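PDB 4GIO: putative lipoprotein from Campylobacter jejuni subsp. jejuni, which is of unknown function but adopts a variant immunoglobulin-like fold and is probably exported and held at a membrane by an N-terminal lipid. Local coordinates for residues 13-18 against 98-103; 47-52 against 79-84; 67-72 against 91-96; 23-28 against 40-45. All coordinates share one frame; numbering follows the deposited sequence.

Interaction 1: 13-18 against 98-103; sequences TVILGS and DFRLEI
Thr13 sets its methyl group over one face of the Phe99 ring, a CH-pi contact in which CG2 stands 3.7 Å from the ring centroid and is displaced toward the rim near CZ. The methyl reaches the ring because it lies anti to the Thr13 backbone N; the same rotation (chi1 -55°) puts OG1 beside the backbone N, where it donates to a water. That water in turn donates to Asp98 OD2 and to Phe99 O, joining the start of the two segments by a polar bridge.

Beyond this point the backbones run in parallel register. Leu101 N bonds to Thr13 O (2.7 Å), Ile15 N to Leu101 O (2.8 Å), Ile103 N to Ile15 O and Gly17 N to Ile103 O, so that Leu101 and Ile103 each have both N-H and C=O bonded to segment 13-18. On the inner face the Ile103 CD1 methyl lies 3.9 Å from both Val14 CG1 and Leu16 CD2, the leucine running alongside it. On the other face Ile15 CD1 rests against the aliphatic part of Arg100, 3.5 Å from its CD.

Further out, Phe40 stacks on the Phe99 ring, Val25 and Phe28 pack on Val14, and strand 50-59 pairs with the far edge of 98-105. A first strand laid parallel to the last at a sheet edge is a pairing known from immunoglobulin-like beta sandwiches, here in a variant form.

Interaction 2: 47-52 against 79-84; sequences TFAKDV and IPAGQE
Lys50 and Ile79 meet through their peptide groups, as an antiparallel hydrogen-bonded pair. Lys50 N donates to Ile79 O over 2.8 Å, and Ile79 N returns an equally short bond to Lys50 O. The Ile79 carbonyl also receives the CA-H of Ala49, with CA 3.1 Å from O, a close approach just beyond the paired residues.

Past Ile79 small groups meet across the two segments. The methyl of Ala81 comes within 3.3 Å of Thr47 O, and it lies 4.4 Å from Ala49 CB. Ala81 and Gly82 are the central residues of a type II turn from Pro80 to Gln83; Gly82 has the positive phi (53°) usual at its position, while the closing bond from Gln83 N to Pro80 O is weak.

At the buried end, CG1 of Ile79 is anti to the carbonyl carbon (chi1 -59°), sending CD1 obliquely against both methyls of Val52, with CG2 4.0 Å away. Leu24 and Leu44 also pack on Ile79, and Asp51 makes a salt bridge to Arg78. Two connections that pass between the sheets are thereby joined at one end of an immunoglobulin-like beta sandwich.

Interaction 3: 67-72 against 91-96; sequences RDVLNE and ASDTRA
Asp68 and Arg95 meet through two turned side chains: the carboxylate of Asp68 sits between its own backbone N and carbonyl carbon (chi1 64°), while Arg95 bends at chi3 (-64°) and brings its guanidinium end round to it. The result is a salt-bridge network with Asp93 as its third member, built on an Asx turn inside the type I turn from Asp93 to Ala96.

Both terminal nitrogens of Arg95 grip a single oxygen, NH1 and NH2 each 3.2 Å from Asp68 OD1, with a weak further bond from NH2 to OD2. NH1 is received on the syn lone pair of OD1, whereas NH2 comes from above the carboxylate plane; the carboxylate and guanidinium planes are 87° apart. Asp93 binds the same guanidinium side-on. Its OD1 takes both NE and, in the Asx turn, the backbone N of Arg95 (2.9 Å), and its OD2 receives NH2 at 2.8 Å. Held along that side, the guanidinium has little freedom to rotate away from Asp68.

Val69 crosses Asp93 at about a right angle, its CG1 3.6 Å from Asp93 CB. These surface loops share a water, which accepts from Leu70 N (3.0 Å) and hydrogen-bonds to Ser92 OG (2.7 Å).

Interaction 4: 23-28 against 40-45; sequences SLVKQF and FEVILR
Strands 25-28 and 40-44 run antiparallel, their axes 4.8 Å apart at closest approach and 162° between their directions, with Val25 facing Leu44 and Phe28 facing Val42 as non-hydrogen-bonded pairs. Two residues, Lys26 and Gln27, therefore stand opposite Ile43 alone. Ile43 O accepts from Lys26 N, and Ile43 N donates to Gln27 O at 3.0 Å, while Arg45 N continues the pairing to Leu24 O.

On the inward face Val25 fits between two partners: its CG2 lies 3.8 Å from Leu44 CD2, and its CG1 faces Val42 CG1. The other methyl of Val42, CG2, meets Phe28 CB at 3.8 Å; the ring of Phe28 then leads away toward Thr13 and Val14. Leu24 adds CG against Leu44 CD2 from an oblique direction, and its CD1 reaches the Arg45 carbonyl.

The extra residue makes a beta bulge in the first hairpin of this immunoglobulin-like sandwich, Lys26 having helix-like backbone angles between extended neighbours. Gln27 lies on the outer face alongside Ile43, its CG 3.7 Å from Ile43 CD1, while Lys26 points toward the partner strand. Lys26 crosses Arg45 at about a right angle, with its CG only 3.3 Å from Arg45 CG; the contact is tight and the lysine chain, almost eclipsed at chi2 (20°), is strained, so its exact course is somewhat doubtful. As modelled, the chain curls back so that NZ lies 2.6 Å from Ser23 O, a bond equally doubtful. A water donates to Arg45 O (2.6 Å) and also hydrogen-bonds, at longer range, to Ser23 OG.

Interactions 1 and 4 belong to opposite sheets of the sandwich and meet in its core, where the rings of Phe28 and Phe99 touch; one is a parallel pairing, the other a bulged antiparallel hairpin. Interaction 2 shares the sheet of interaction 1, touching it through Ile103 and Val52, and reaches interaction 4 where Arg45 NH2 probably makes a weak hydrogen bond to Gly82 O. Like 1 and 4 it is partly buried, but it is mostly backbone-mediated and farther from the chain's centre. Interaction 3 lies on the surface at the other end, its centre about 29 Å from that of interaction 2. Charge and water dominate it, whereas apolar side chains and strand hydrogen bonds carry 13-18/98-103 and 23-28/40-45.

Interaction 1: 13-18 against 98-103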
loop_
_atom_site.group_PDB
_atom_site.type_symbol
_atom_site.label_atom_id
_atom_site.label_comp_id
_atom_site.label_asym_id
_atom_site.label_seq_id
_atom_site.Cartn_x
_atom_site.Cartn_y
_atom_site.Cartn_z
ATOM N N THR A 13 4.219 -7.603 3.921
ATOM C CA THR A 13 3.740 -6.797 2.799
ATOM C C THR A 13 3.281 -5.410 3.238
ATOM O O THR A 13 3.634 -4.387 2.617
ATOM C CB THR A 13 2.611 -7.518 2.067
ATOM O OG1 THR A 13 3.060 -8.829 1.682
ATOM C CG2 THR A 13 2.209 -6.765 0.827
ATOM N N VAL A 14 2.495 -5.354 4.323
ATOM C CA VAL A 14 2.116 -4.058 4.852
ATOM C C VAL A 14 2.827 -3.856 6.184
ATOM O O VAL A 14 2.734 -4.695 7.058
ATOM C CB VAL A 14 0.622 -3.946 5.008
ATOM C CG1 VAL A 14 0.222 -2.424 5.327
ATOM C CG2 VAL A 14 -0.045 -4.450 3.801
ATOM N N ILE A 15 3.614 -2.795 6.302
ATOM C CA ILE A 15 4.402 -2.564 7.497
ATOM C C ILE A 15 3.816 -1.317 8.196
ATOM O O ILE A 15 3.895 -0.202 7.655
ATOM C CB ILE A 15 5.839 -2.247 7.117
ATOM C CG1 ILE A 15 6.389 -3.438 6.309
ATOM C CG2 ILE A 15 6.694 -2.001 8.405
ATOM C CD1 ILE A 15 7.571 -3.043 5.457
ATOM N N LEU A 16 3.271 -1.501 9.384
ATOM C CA LEU A 16 2.639 -0.389 10.162
ATOM C C LEU A 16 3.539 0.137 11.239
ATOM O O LEU A 16 4.137 -0.635 11.965
ATOM C CB LEU A 16 1.360 -0.915 10.830
ATOM C CG LEU A 16 0.308 -1.601 9.988
ATOM C CD1 LEU A 16 -0.844 -1.966 10.927
ATOM C CD2 LEU A 16 -0.192 -0.611 8.925
ATOM N N GLY A 17 3.605 1.462 11.414
ATOM C CA GLY A 17 4.389 2.033 12.456
ATOM C C GLY A 17 3.754 1.746 13.849
ATOM O O GLY A 17 2.566 1.391 13.951
ATOM N N SER A 18 4.551 1.948 14.884
ATOM C CA SER A 18 4.150 1.755 16.286
ATOM C C SER A 18 2.948 2.586 16.802
ATOM O O SER A 18 2.258 2.162 17.724
ATOM C CB SER A 18 5.355 1.897 17.217
ATOM O OG SER A 18 5.895 3.176 17.220
ATOM N N ASP A 98 4.948 -8.024 -7.031
ATOM C CA ASP A 98 4.482 -7.908 -5.660
ATOM C C ASP A 98 4.777 -6.461 -5.187
ATOM O O ASP A 98 5.277 -5.632 -5.961
ATOM C CB ASP A 98 5.203 -8.969 -4.816
ATOM C CG ASP A 98 4.508 -9.217 -3.424
ATOM O OD1 ASP A 98 3.391 -8.650 -3.147
ATOM O OD2 ASP A 98 5.161 -9.935 -2.591
ATOM N N PHE A 99 4.472 -6.140 -3.944
ATOM C CA PHE A 99 4.648 -4.755 -3.455
ATOM C C PHE A 99 4.914 -4.806 -1.935
ATOM O O PHE A 99 4.690 -5.809 -1.299
ATOM C CB PHE A 99 3.369 -3.929 -3.721
ATOM C CG PHE A 99 2.173 -4.333 -2.815
ATOM C CD1 PHE A 99 1.387 -5.434 -3.131
ATOM C CD2 PHE A 99 1.844 -3.598 -1.665
ATOM C CE1 PHE A 99 0.281 -5.834 -2.348
ATOM C CE2 PHE A 99 0.704 -3.971 -0.847
ATOM C CZ PHE A 99 -0.057 -5.099 -1.178
ATOM N N ARG A 100 5.416 -3.713 -1.406
ATOM C CA ARG A 100 5.545 -3.510 0.045
ATOM C C ARG A 100 4.984 -2.128 0.356
ATOM O O ARG A 100 5.248 -1.188 -0.359
ATOM C CB ARG A 100 6.987 -3.574 0.459
ATOM C CG ARG A 100 7.217 -3.640 1.956
ATOM C CD ARG A 100 8.737 -3.917 2.295
ATOM N NE ARG A 100 8.951 -5.369 2.133
ATOM C CZ ARG A 100 9.814 -5.944 1.297
ATOM N NH1 ARG A 100 10.665 -5.226 0.581
ATOM N NH2 ARG A 100 9.829 -7.271 1.220
ATOM N N LEU A 101 4.179 -2.023 1.413
ATOM C CA LEU A 101 3.511 -0.787 1.736
ATOM C C LEU A 101 3.871 -0.380 3.159
ATOM O O LEU A 101 3.581 -1.118 4.080
ATOM C CB LEU A 101 1.988 -0.913 1.565
ATOM C CG LEU A 101 1.132 0.279 2.032
ATOM C CD1 LEU A 101 1.412 1.560 1.192
ATOM C CD2 LEU A 101 -0.379 -0.040 1.913
ATOM N N GLU A 102 4.501 0.769 3.334
ATOM C CA GLU A 102 4.715 1.250 4.699
ATOM C C GLU A 102 3.630 2.286 5.072
ATOM O O GLU A 102 3.285 3.108 4.257
ATOM C CB GLU A 102 6.077 1.964 4.784
ATOM C CG GLU A 102 7.228 1.058 4.512
ATOM C CD GLU A 102 8.562 1.835 4.479
ATOM O OE1 GLU A 102 8.548 3.037 4.747
ATOM O OE2 GLU A 102 9.625 1.245 4.243
ATOM N N ILE A 103 3.113 2.232 6.277
ATOM C CA ILE A 103 2.156 3.204 6.762
ATOM C C ILE A 103 2.539 3.675 8.160
ATOM O O ILE A 103 2.801 2.903 9.020
ATOM C CB ILE A 103 0.696 2.664 6.806
ATOM C CG1 ILE A 103 0.333 1.963 5.538
ATOM C CG2 ILE A 103 -0.323 3.774 7.059
ATOM C CD1 ILE A 103 -0.934 1.289 5.585
HETATM O O HOH W 1 5.139 -8.438 -0.292
#

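Interaction 2: 47-52 against 79-84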
loop_
_atom_site.group_PDB
_atom_site.type_symbol
_atom_site.label_atom_id
_atom_site.label_comp_id
_atom_site.label_asym_id
_atom_site.label_seq_id
_atom_site.Cartn_x
_atom_site.Cartn_y
_atom_site.Cartn_z
ATOM N N THR A 47 -11.493 3.348 14.066
ATOM C CA THR A 47 -12.601 3.916 14.802
ATOM C C THR A 47 -12.604 5.437 14.781
ATOM O O THR A 47 -13.643 6.067 14.590
ATOM C CB THR A 47 -12.589 3.500 16.267
ATOM O OG1 THR A 47 -12.005 2.185 16.421
ATOM C CG2 THR A 47 -14.045 3.609 16.773
ATOM N N PHE A 48 -11.429 6.016 14.922
ATOM C CA PHE A 48 -11.202 7.448 14.943
ATOM C C PHE A 48 -10.520 7.883 13.684
ATOM O O PHE A 48 -9.692 7.158 13.110
ATOM C CB PHE A 48 -10.250 7.775 16.097
ATOM C CG PHE A 48 -10.733 7.286 17.412
ATOM C CD1 PHE A 48 -12.054 7.599 17.831
ATOM C CD2 PHE A 48 -9.884 6.588 18.269
ATOM C CE1 PHE A 48 -12.535 7.190 19.064
ATOM C CE2 PHE A 48 -10.352 6.169 19.515
ATOM C CZ PHE A 48 -11.682 6.462 19.910
ATOM N N ALA A 49 -10.822 9.091 13.273
ATOM C CA ALA A 49 -10.222 9.673 12.095
ATOM C C ALA A 49 -8.685 9.736 12.284
ATOM O O ALA A 49 -8.197 10.078 13.344
ATOM C CB ALA A 49 -10.802 11.057 11.871
ATOM N N LYS A 50 -7.924 9.350 11.273
ATOM C CA LYS A 50 -6.464 9.368 11.403
ATOM C C LYS A 50 -5.865 9.923 10.125
ATOM O O LYS A 50 -6.356 9.589 9.039
ATOM C CB LYS A 50 -5.949 7.935 11.472
ATOM C CG LYS A 50 -5.472 7.482 12.805
ATOM C CD LYS A 50 -6.447 6.446 13.292
ATOM C CE LYS A 50 -5.827 5.437 14.226
ATOM N NZ LYS A 50 -5.504 6.098 15.520
ATOM N N ASP A 51 -4.792 10.698 10.249
ATOM C CA ASP A 51 -4.040 11.089 9.082
ATOM C C ASP A 51 -2.806 10.176 9.101
ATOM O O ASP A 51 -2.104 10.061 10.107
ATOM C CB ASP A 51 -3.624 12.566 9.085
ATOM C CG ASP A 51 -4.798 13.523 8.783
ATOM O OD1 ASP A 51 -5.619 13.262 7.861
ATOM O OD2 ASP A 51 -4.941 14.500 9.528
ATOM N N VAL A 52 -2.586 9.523 7.979
ATOM C CA VAL A 52 -1.408 8.706 7.825
ATOM C C VAL A 52 -0.588 9.049 6.614
ATOM O O VAL A 52 -1.040 9.769 5.702
ATOM C CB VAL A 52 -1.787 7.205 7.780
ATOM C CG1 VAL A 52 -2.586 6.896 9.005
ATOM C CG2 VAL A 52 -2.551 6.886 6.487
ATOM N N ILE A 79 -7.850 8.930 6.818
ATOM C CA ILE A 79 -8.791 7.816 7.094
ATOM C C ILE A 79 -9.923 8.389 7.999
ATOM O O ILE A 79 -9.662 8.714 9.177
ATOM C CB ILE A 79 -8.066 6.643 7.788
ATOM C CG1 ILE A 79 -6.912 6.143 6.873
ATOM C CG2 ILE A 79 -8.981 5.491 8.012
ATOM C CD1 ILE A 79 -6.006 5.216 7.611
ATOM N N PRO A 80 -11.123 8.622 7.430
ATOM C CA PRO A 80 -12.294 9.152 8.224
ATOM C C PRO A 80 -12.751 8.162 9.271
ATOM O O PRO A 80 -12.602 6.968 9.094
ATOM C CB PRO A 80 -13.402 9.343 7.162
ATOM C CG PRO A 80 -12.657 9.549 5.857
ATOM C CD PRO A 80 -11.447 8.579 5.988
ATOM N N ALA A 81 -13.253 8.665 10.393
ATOM C CA ALA A 81 -13.799 7.797 11.410
ATOM C C ALA A 81 -14.835 6.724 10.926
ATOM O O ALA A 81 -15.835 7.036 10.321
ATOM C CB ALA A 81 -14.361 8.668 12.615
ATOM N N GLY A 82 -14.560 5.458 11.221
ATOM C CA GLY A 82 -15.437 4.350 10.849
ATOM C C GLY A 82 -15.916 4.152 9.411
ATOM O O GLY A 82 -16.859 3.395 9.204
ATOM N N GLN A 83 -15.295 4.836 8.437
ATOM C CA GLN A 83 -15.572 4.686 6.987
ATOM C C GLN A 83 -14.467 3.755 6.421
ATOM O O GLN A 83 -13.294 3.987 6.655
ATOM C CB GLN A 83 -15.387 6.029 6.253
ATOM C CG GLN A 83 -16.627 6.975 5.988
ATOM C CD GLN A 83 -16.281 8.101 4.940
ATOM O OE1 GLN A 83 -15.609 7.826 3.934
ATOM N NE2 GLN A 83 -16.727 9.348 5.190
ATOM N N GLU A 84 -14.839 2.740 5.651
ATOM C CA GLU A 84 -13.851 1.935 4.914
ATOM C C GLU A 84 -13.109 2.772 3.893
ATOM O O GLU A 84 -13.718 3.515 3.176
ATOM C CB GLU A 84 -14.545 0.759 4.259
ATOM C CG GLU A 84 -13.696 -0.160 3.497
ATOM C CD GLU A 84 -14.517 -1.323 2.924
ATOM O OE1 GLU A 84 -14.877 -2.263 3.689
ATOM O OE2 GLU A 84 -14.800 -1.283 1.707
#

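Interaction 3: 67-72 against 91-96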
loop_
_atom_site.group_PDB
_atom_site.type_symbol
_atom_site.label_atom_id
_atom_site.label_comp_id
_atom_site.label_asym_id
_atom_site.label_seq_id
_atom_site.Cartn_x
_atom_site.Cartn_y
_atom_site.Cartn_z
ATOM N N ARG A 67 14.313 -0.794 -8.287
ATOM C CA ARG A 67 14.890 0.480 -7.922
ATOM C C ARG A 67 15.021 1.375 -9.096
ATOM O O ARG A 67 15.363 2.526 -8.899
ATOM C CB ARG A 67 16.271 0.268 -7.266
ATOM C CG ARG A 67 16.186 -0.379 -5.880
ATOM C CD ARG A 67 17.563 -0.788 -5.210
ATOM N NE ARG A 67 17.293 -1.889 -4.265
ATOM C CZ ARG A 67 16.987 -1.724 -2.984
ATOM N NH1 ARG A 67 16.910 -0.499 -2.487
ATOM N NH2 ARG A 67 16.652 -2.759 -2.215
ATOM N N ASP A 68 14.771 0.878 -10.312
ATOM C CA ASP A 68 14.861 1.706 -11.506
ATOM C C ASP A 68 13.503 2.099 -12.111
ATOM O O ASP A 68 13.453 2.452 -13.260
ATOM C CB ASP A 68 15.780 1.065 -12.580
ATOM C CG ASP A 68 15.226 -0.248 -13.099
ATOM O OD1 ASP A 68 14.520 -0.958 -12.325
ATOM O OD2 ASP A 68 15.443 -0.558 -14.296
ATOM N N VAL A 69 12.432 2.136 -11.312
ATOM C CA VAL A 69 11.076 2.522 -11.787
ATOM C C VAL A 69 10.774 3.872 -11.144
ATOM O O VAL A 69 11.422 4.204 -10.195
ATOM C CB VAL A 69 9.992 1.475 -11.336
ATOM C CG1 VAL A 69 10.255 0.120 -11.929
ATOM C CG2 VAL A 69 9.961 1.399 -9.758
ATOM N N LEU A 70 9.866 4.688 -11.691
ATOM C CA LEU A 70 9.565 6.003 -11.134
ATOM C C LEU A 70 8.883 5.747 -9.791
ATOM O O LEU A 70 7.875 5.060 -9.733
ATOM C CB LEU A 70 8.597 6.791 -12.027
ATOM C CG LEU A 70 9.159 7.679 -13.128
ATOM C CD1 LEU A 70 8.062 8.471 -13.861
ATOM C CD2 LEU A 70 10.254 8.634 -12.630
ATOM N N ASN A 71 9.465 6.209 -8.704
ATOM C CA ASN A 71 8.736 6.021 -7.463
ATOM C C ASN A 71 8.023 7.281 -7.053
ATOM O O ASN A 71 8.481 8.404 -7.297
ATOM C CB ASN A 71 9.609 5.445 -6.333
ATOM C CG ASN A 71 10.110 4.038 -6.661
ATOM O OD1 ASN A 71 9.314 3.059 -6.700
ATOM N ND2 ASN A 71 11.408 3.942 -6.979
ATOM N N GLU A 72 6.870 7.050 -6.451
ATOM C CA GLU A 72 6.061 8.064 -5.867
ATOM C C GLU A 72 6.607 8.398 -4.459
ATOM O O GLU A 72 7.058 7.537 -3.686
ATOM C CB GLU A 72 4.629 7.519 -5.896
ATOM C CG GLU A 72 3.632 8.047 -4.893
ATOM C CD GLU A 72 2.347 7.162 -4.839
ATOM O OE1 GLU A 72 2.303 6.075 -4.125
ATOM O OE2 GLU A 72 1.398 7.580 -5.534
ATOM N N ALA A 91 1.043 -0.499 -10.660
ATOM C CA ALA A 91 2.453 -0.385 -11.061
ATOM C C ALA A 91 2.599 0.297 -12.430
ATOM O O ALA A 91 1.682 0.224 -13.248
ATOM C CB ALA A 91 3.030 -1.737 -11.124
ATOM N N SER A 92 3.777 0.881 -12.693
ATOM C CA SER A 92 4.080 1.558 -13.969
ATOM C C SER A 92 5.077 0.703 -14.754
ATOM O O SER A 92 5.412 1.020 -15.886
ATOM C CB SER A 92 4.613 2.999 -13.752
ATOM O OG SER A 92 5.824 2.922 -12.983
ATOM N N ASP A 93 5.430 -0.478 -14.232
ATOM C CA ASP A 93 6.408 -1.291 -14.891
ATOM C C ASP A 93 5.890 -2.719 -14.850
ATOM O O ASP A 93 5.449 -3.172 -13.786
ATOM C CB ASP A 93 7.771 -1.148 -14.175
ATOM C CG ASP A 93 8.929 -1.795 -14.947
ATOM O OD1 ASP A 93 8.930 -3.007 -15.084
ATOM O OD2 ASP A 93 9.805 -1.064 -15.440
ATOM N N THR A 94 5.966 -3.451 -15.984
ATOM C CA THR A 94 5.476 -4.815 -16.033
ATOM C C THR A 94 6.274 -5.840 -15.204
ATOM O O THR A 94 5.747 -6.855 -14.888
ATOM C CB THR A 94 5.325 -5.382 -17.499
ATOM O OG1 THR A 94 6.572 -5.244 -18.154
ATOM C CG2 THR A 94 4.239 -4.662 -18.294
ATOM N N ARG A 95 7.512 -5.533 -14.815
ATOM C CA ARG A 95 8.313 -6.394 -13.955
ATOM C C ARG A 95 7.817 -6.465 -12.514
ATOM O O ARG A 95 8.175 -7.419 -11.775
ATOM C CB ARG A 95 9.762 -5.913 -13.923
ATOM C CG ARG A 95 10.566 -6.198 -15.179
ATOM C CD ARG A 95 11.913 -5.512 -15.089
ATOM N NE ARG A 95 11.734 -4.049 -15.043
ATOM C CZ ARG A 95 12.617 -3.203 -14.510
ATOM N NH1 ARG A 95 13.777 -3.643 -13.997
ATOM N NH2 ARG A 95 12.356 -1.906 -14.496
ATOM N N ALA A 96 6.937 -5.534 -12.102
ATOM C CA ALA A 96 6.352 -5.590 -10.734
ATOM C C ALA A 96 5.440 -6.815 -10.587
ATOM O O ALA A 96 4.457 -6.975 -11.362
ATOM C CB ALA A 96 5.593 -4.258 -10.454
HETATM O O HOH W 2 8.235 3.525 -13.937
#

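Interaction 4: 23-28 against 40-45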
loop_
_atom_site.group_PDB
_atom_site.type_symbol
_atom_site.label_atom_id
_atom_site.label_comp_id
_atom_site.label_asym_id
_atom_site.label_seq_id
_atom_site.Cartn_x
_atom_site.Cartn_y
_atom_site.Cartn_z
ATOM N N SER A 23 -4.944 -3.432 13.872
ATOM C CA SER A 23 -6.098 -3.851 13.095
ATOM C C SER A 23 -6.441 -2.848 11.993
ATOM O O SER A 23 -7.489 -2.963 11.390
ATOM C CB SER A 23 -7.331 -4.108 13.984
ATOM O OG SER A 23 -7.925 -2.863 14.415
ATOM N N LEU A 24 -5.579 -1.858 11.759
ATOM C CA LEU A 24 -5.825 -0.857 10.677
ATOM C C LEU A 24 -6.085 -1.480 9.327
ATOM O O LEU A 24 -7.025 -1.108 8.630
ATOM C CB LEU A 24 -4.656 0.115 10.510
ATOM C CG LEU A 24 -4.968 1.301 9.551
ATOM C CD1 LEU A 24 -6.046 2.229 10.133
ATOM C CD2 LEU A 24 -3.672 2.062 9.365
ATOM N N VAL A 25 -5.253 -2.453 8.965
ATOM C CA VAL A 25 -5.407 -3.114 7.663
ATOM C C VAL A 25 -6.434 -4.252 7.748
ATOM O O VAL A 25 -6.217 -5.205 8.479
ATOM C CB VAL A 25 -4.048 -3.692 7.176
ATOM C CG1 VAL A 25 -4.241 -4.434 5.859
ATOM C CG2 VAL A 25 -3.027 -2.554 7.011
ATOM N N LYS A 26 -7.516 -4.134 7.013
ATOM C CA LYS A 26 -8.605 -5.134 6.974
ATOM C C LYS A 26 -8.257 -6.325 6.088
ATOM O O LYS A 26 -8.427 -7.492 6.475
ATOM C CB LYS A 26 -9.873 -4.451 6.465
ATOM C CG LYS A 26 -10.645 -3.631 7.545
ATOM C CD LYS A 26 -9.782 -3.243 8.791
ATOM C CE LYS A 26 -10.140 -4.145 9.971
ATOM N NZ LYS A 26 -10.056 -3.425 11.242
ATOM N N GLN A 27 -7.733 -6.030 4.900
ATOM C CA GLN A 27 -7.255 -7.071 4.018
ATOM C C GLN A 27 -6.507 -6.378 2.876
ATOM O O GLN A 27 -6.591 -5.156 2.690
ATOM C CB GLN A 27 -8.409 -7.887 3.427
ATOM C CG GLN A 27 -9.419 -7.019 2.695
ATOM C CD GLN A 27 -10.408 -7.802 1.850
ATOM O OE1 GLN A 27 -11.532 -8.061 2.280
ATOM N NE2 GLN A 27 -10.007 -8.142 0.612
ATOM N N PHE A 28 -5.783 -7.182 2.113
ATOM C CA PHE A 28 -5.249 -6.685 0.848
ATOM C C PHE A 28 -5.261 -7.752 -0.230
ATOM O O PHE A 28 -5.359 -8.934 0.031
ATOM C CB PHE A 28 -3.875 -6.077 1.053
ATOM C CG PHE A 28 -2.838 -7.041 1.451
ATOM C CD1 PHE A 28 -2.132 -7.745 0.494
ATOM C CD2 PHE A 28 -2.560 -7.251 2.793
ATOM C CE1 PHE A 28 -1.159 -8.625 0.868
ATOM C CE2 PHE A 28 -1.570 -8.119 3.168
ATOM C CZ PHE A 28 -0.874 -8.822 2.186
ATOM N N PHE A 40 -2.720 -3.269 -6.733
ATOM C CA PHE A 40 -3.084 -3.806 -5.421
ATOM C C PHE A 40 -4.128 -2.933 -4.787
ATOM O O PHE A 40 -4.252 -1.738 -5.148
ATOM C CB PHE A 40 -1.864 -4.070 -4.509
ATOM C CG PHE A 40 -1.155 -2.829 -4.013
ATOM C CD1 PHE A 40 -1.674 -2.086 -2.936
ATOM C CD2 PHE A 40 0.048 -2.403 -4.617
ATOM C CE1 PHE A 40 -1.008 -0.953 -2.459
ATOM C CE2 PHE A 40 0.772 -1.234 -4.145
ATOM C CZ PHE A 40 0.220 -0.525 -3.036
ATOM N N GLU A 41 -4.886 -3.517 -3.838
ATOM C CA GLU A 41 -5.924 -2.771 -3.077
ATOM C C GLU A 41 -5.759 -3.110 -1.633
ATOM O O GLU A 41 -5.645 -4.297 -1.300
ATOM C CB GLU A 41 -7.342 -3.189 -3.458
ATOM C CG GLU A 41 -7.825 -2.542 -4.733
ATOM C CD GLU A 41 -9.238 -3.047 -5.211
ATOM O OE1 GLU A 41 -9.619 -2.718 -6.386
ATOM O OE2 GLU A 41 -9.951 -3.743 -4.420
ATOM N N VAL A 42 -5.662 -2.099 -0.786
ATOM C CA VAL A 42 -5.514 -2.350 0.646
ATOM C C VAL A 42 -6.745 -1.667 1.256
ATOM O O VAL A 42 -7.034 -0.522 0.933
ATOM C CB VAL A 42 -4.211 -1.787 1.187
ATOM C CG1 VAL A 42 -4.080 -1.958 2.757
ATOM C CG2 VAL A 42 -2.970 -2.445 0.471
ATOM N N ILE A 43 -7.470 -2.368 2.124
ATOM C CA ILE A 43 -8.635 -1.767 2.753
ATOM C C ILE A 43 -8.209 -1.411 4.191
ATOM O O ILE A 43 -7.647 -2.248 4.909
ATOM C CB ILE A 43 -9.842 -2.713 2.761
ATOM C CG1 ILE A 43 -10.235 -3.030 1.322
ATOM C CG2 ILE A 43 -11.058 -2.031 3.539
ATOM C CD1 ILE A 43 -11.255 -4.122 1.182
ATOM N N LEU A 44 -8.478 -0.161 4.570
ATOM C CA LEU A 44 -8.106 0.379 5.876
ATOM C C LEU A 44 -9.387 0.772 6.622
ATOM O O LEU A 44 -10.370 1.159 5.984
ATOM C CB LEU A 44 -7.208 1.609 5.715
ATOM C CG LEU A 44 -5.925 1.353 4.873
ATOM C CD1 LEU A 44 -5.214 2.617 4.576
ATOM C CD2 LEU A 44 -4.926 0.374 5.555
ATOM N N ARG A 45 -9.391 0.612 7.943
ATOM C CA ARG A 45 -10.441 1.250 8.786
ATOM C C ARG A 45 -10.054 1.472 10.236
ATOM O O ARG A 45 -9.319 0.676 10.850
ATOM C CB ARG A 45 -11.854 0.642 8.731
ATOM C CG ARG A 45 -11.972 -0.777 8.407
ATOM C CD ARG A 45 -13.364 -1.346 8.943
ATOM N NE ARG A 45 -14.475 -1.400 7.999
ATOM C CZ ARG A 45 -15.474 -0.517 7.994
ATOM N NH1 ARG A 45 -16.450 -0.634 7.133
ATOM N NH2 ARG A 45 -15.471 0.485 8.855
HETATM O O HOH W 3 -8.372 0.150 13.238
#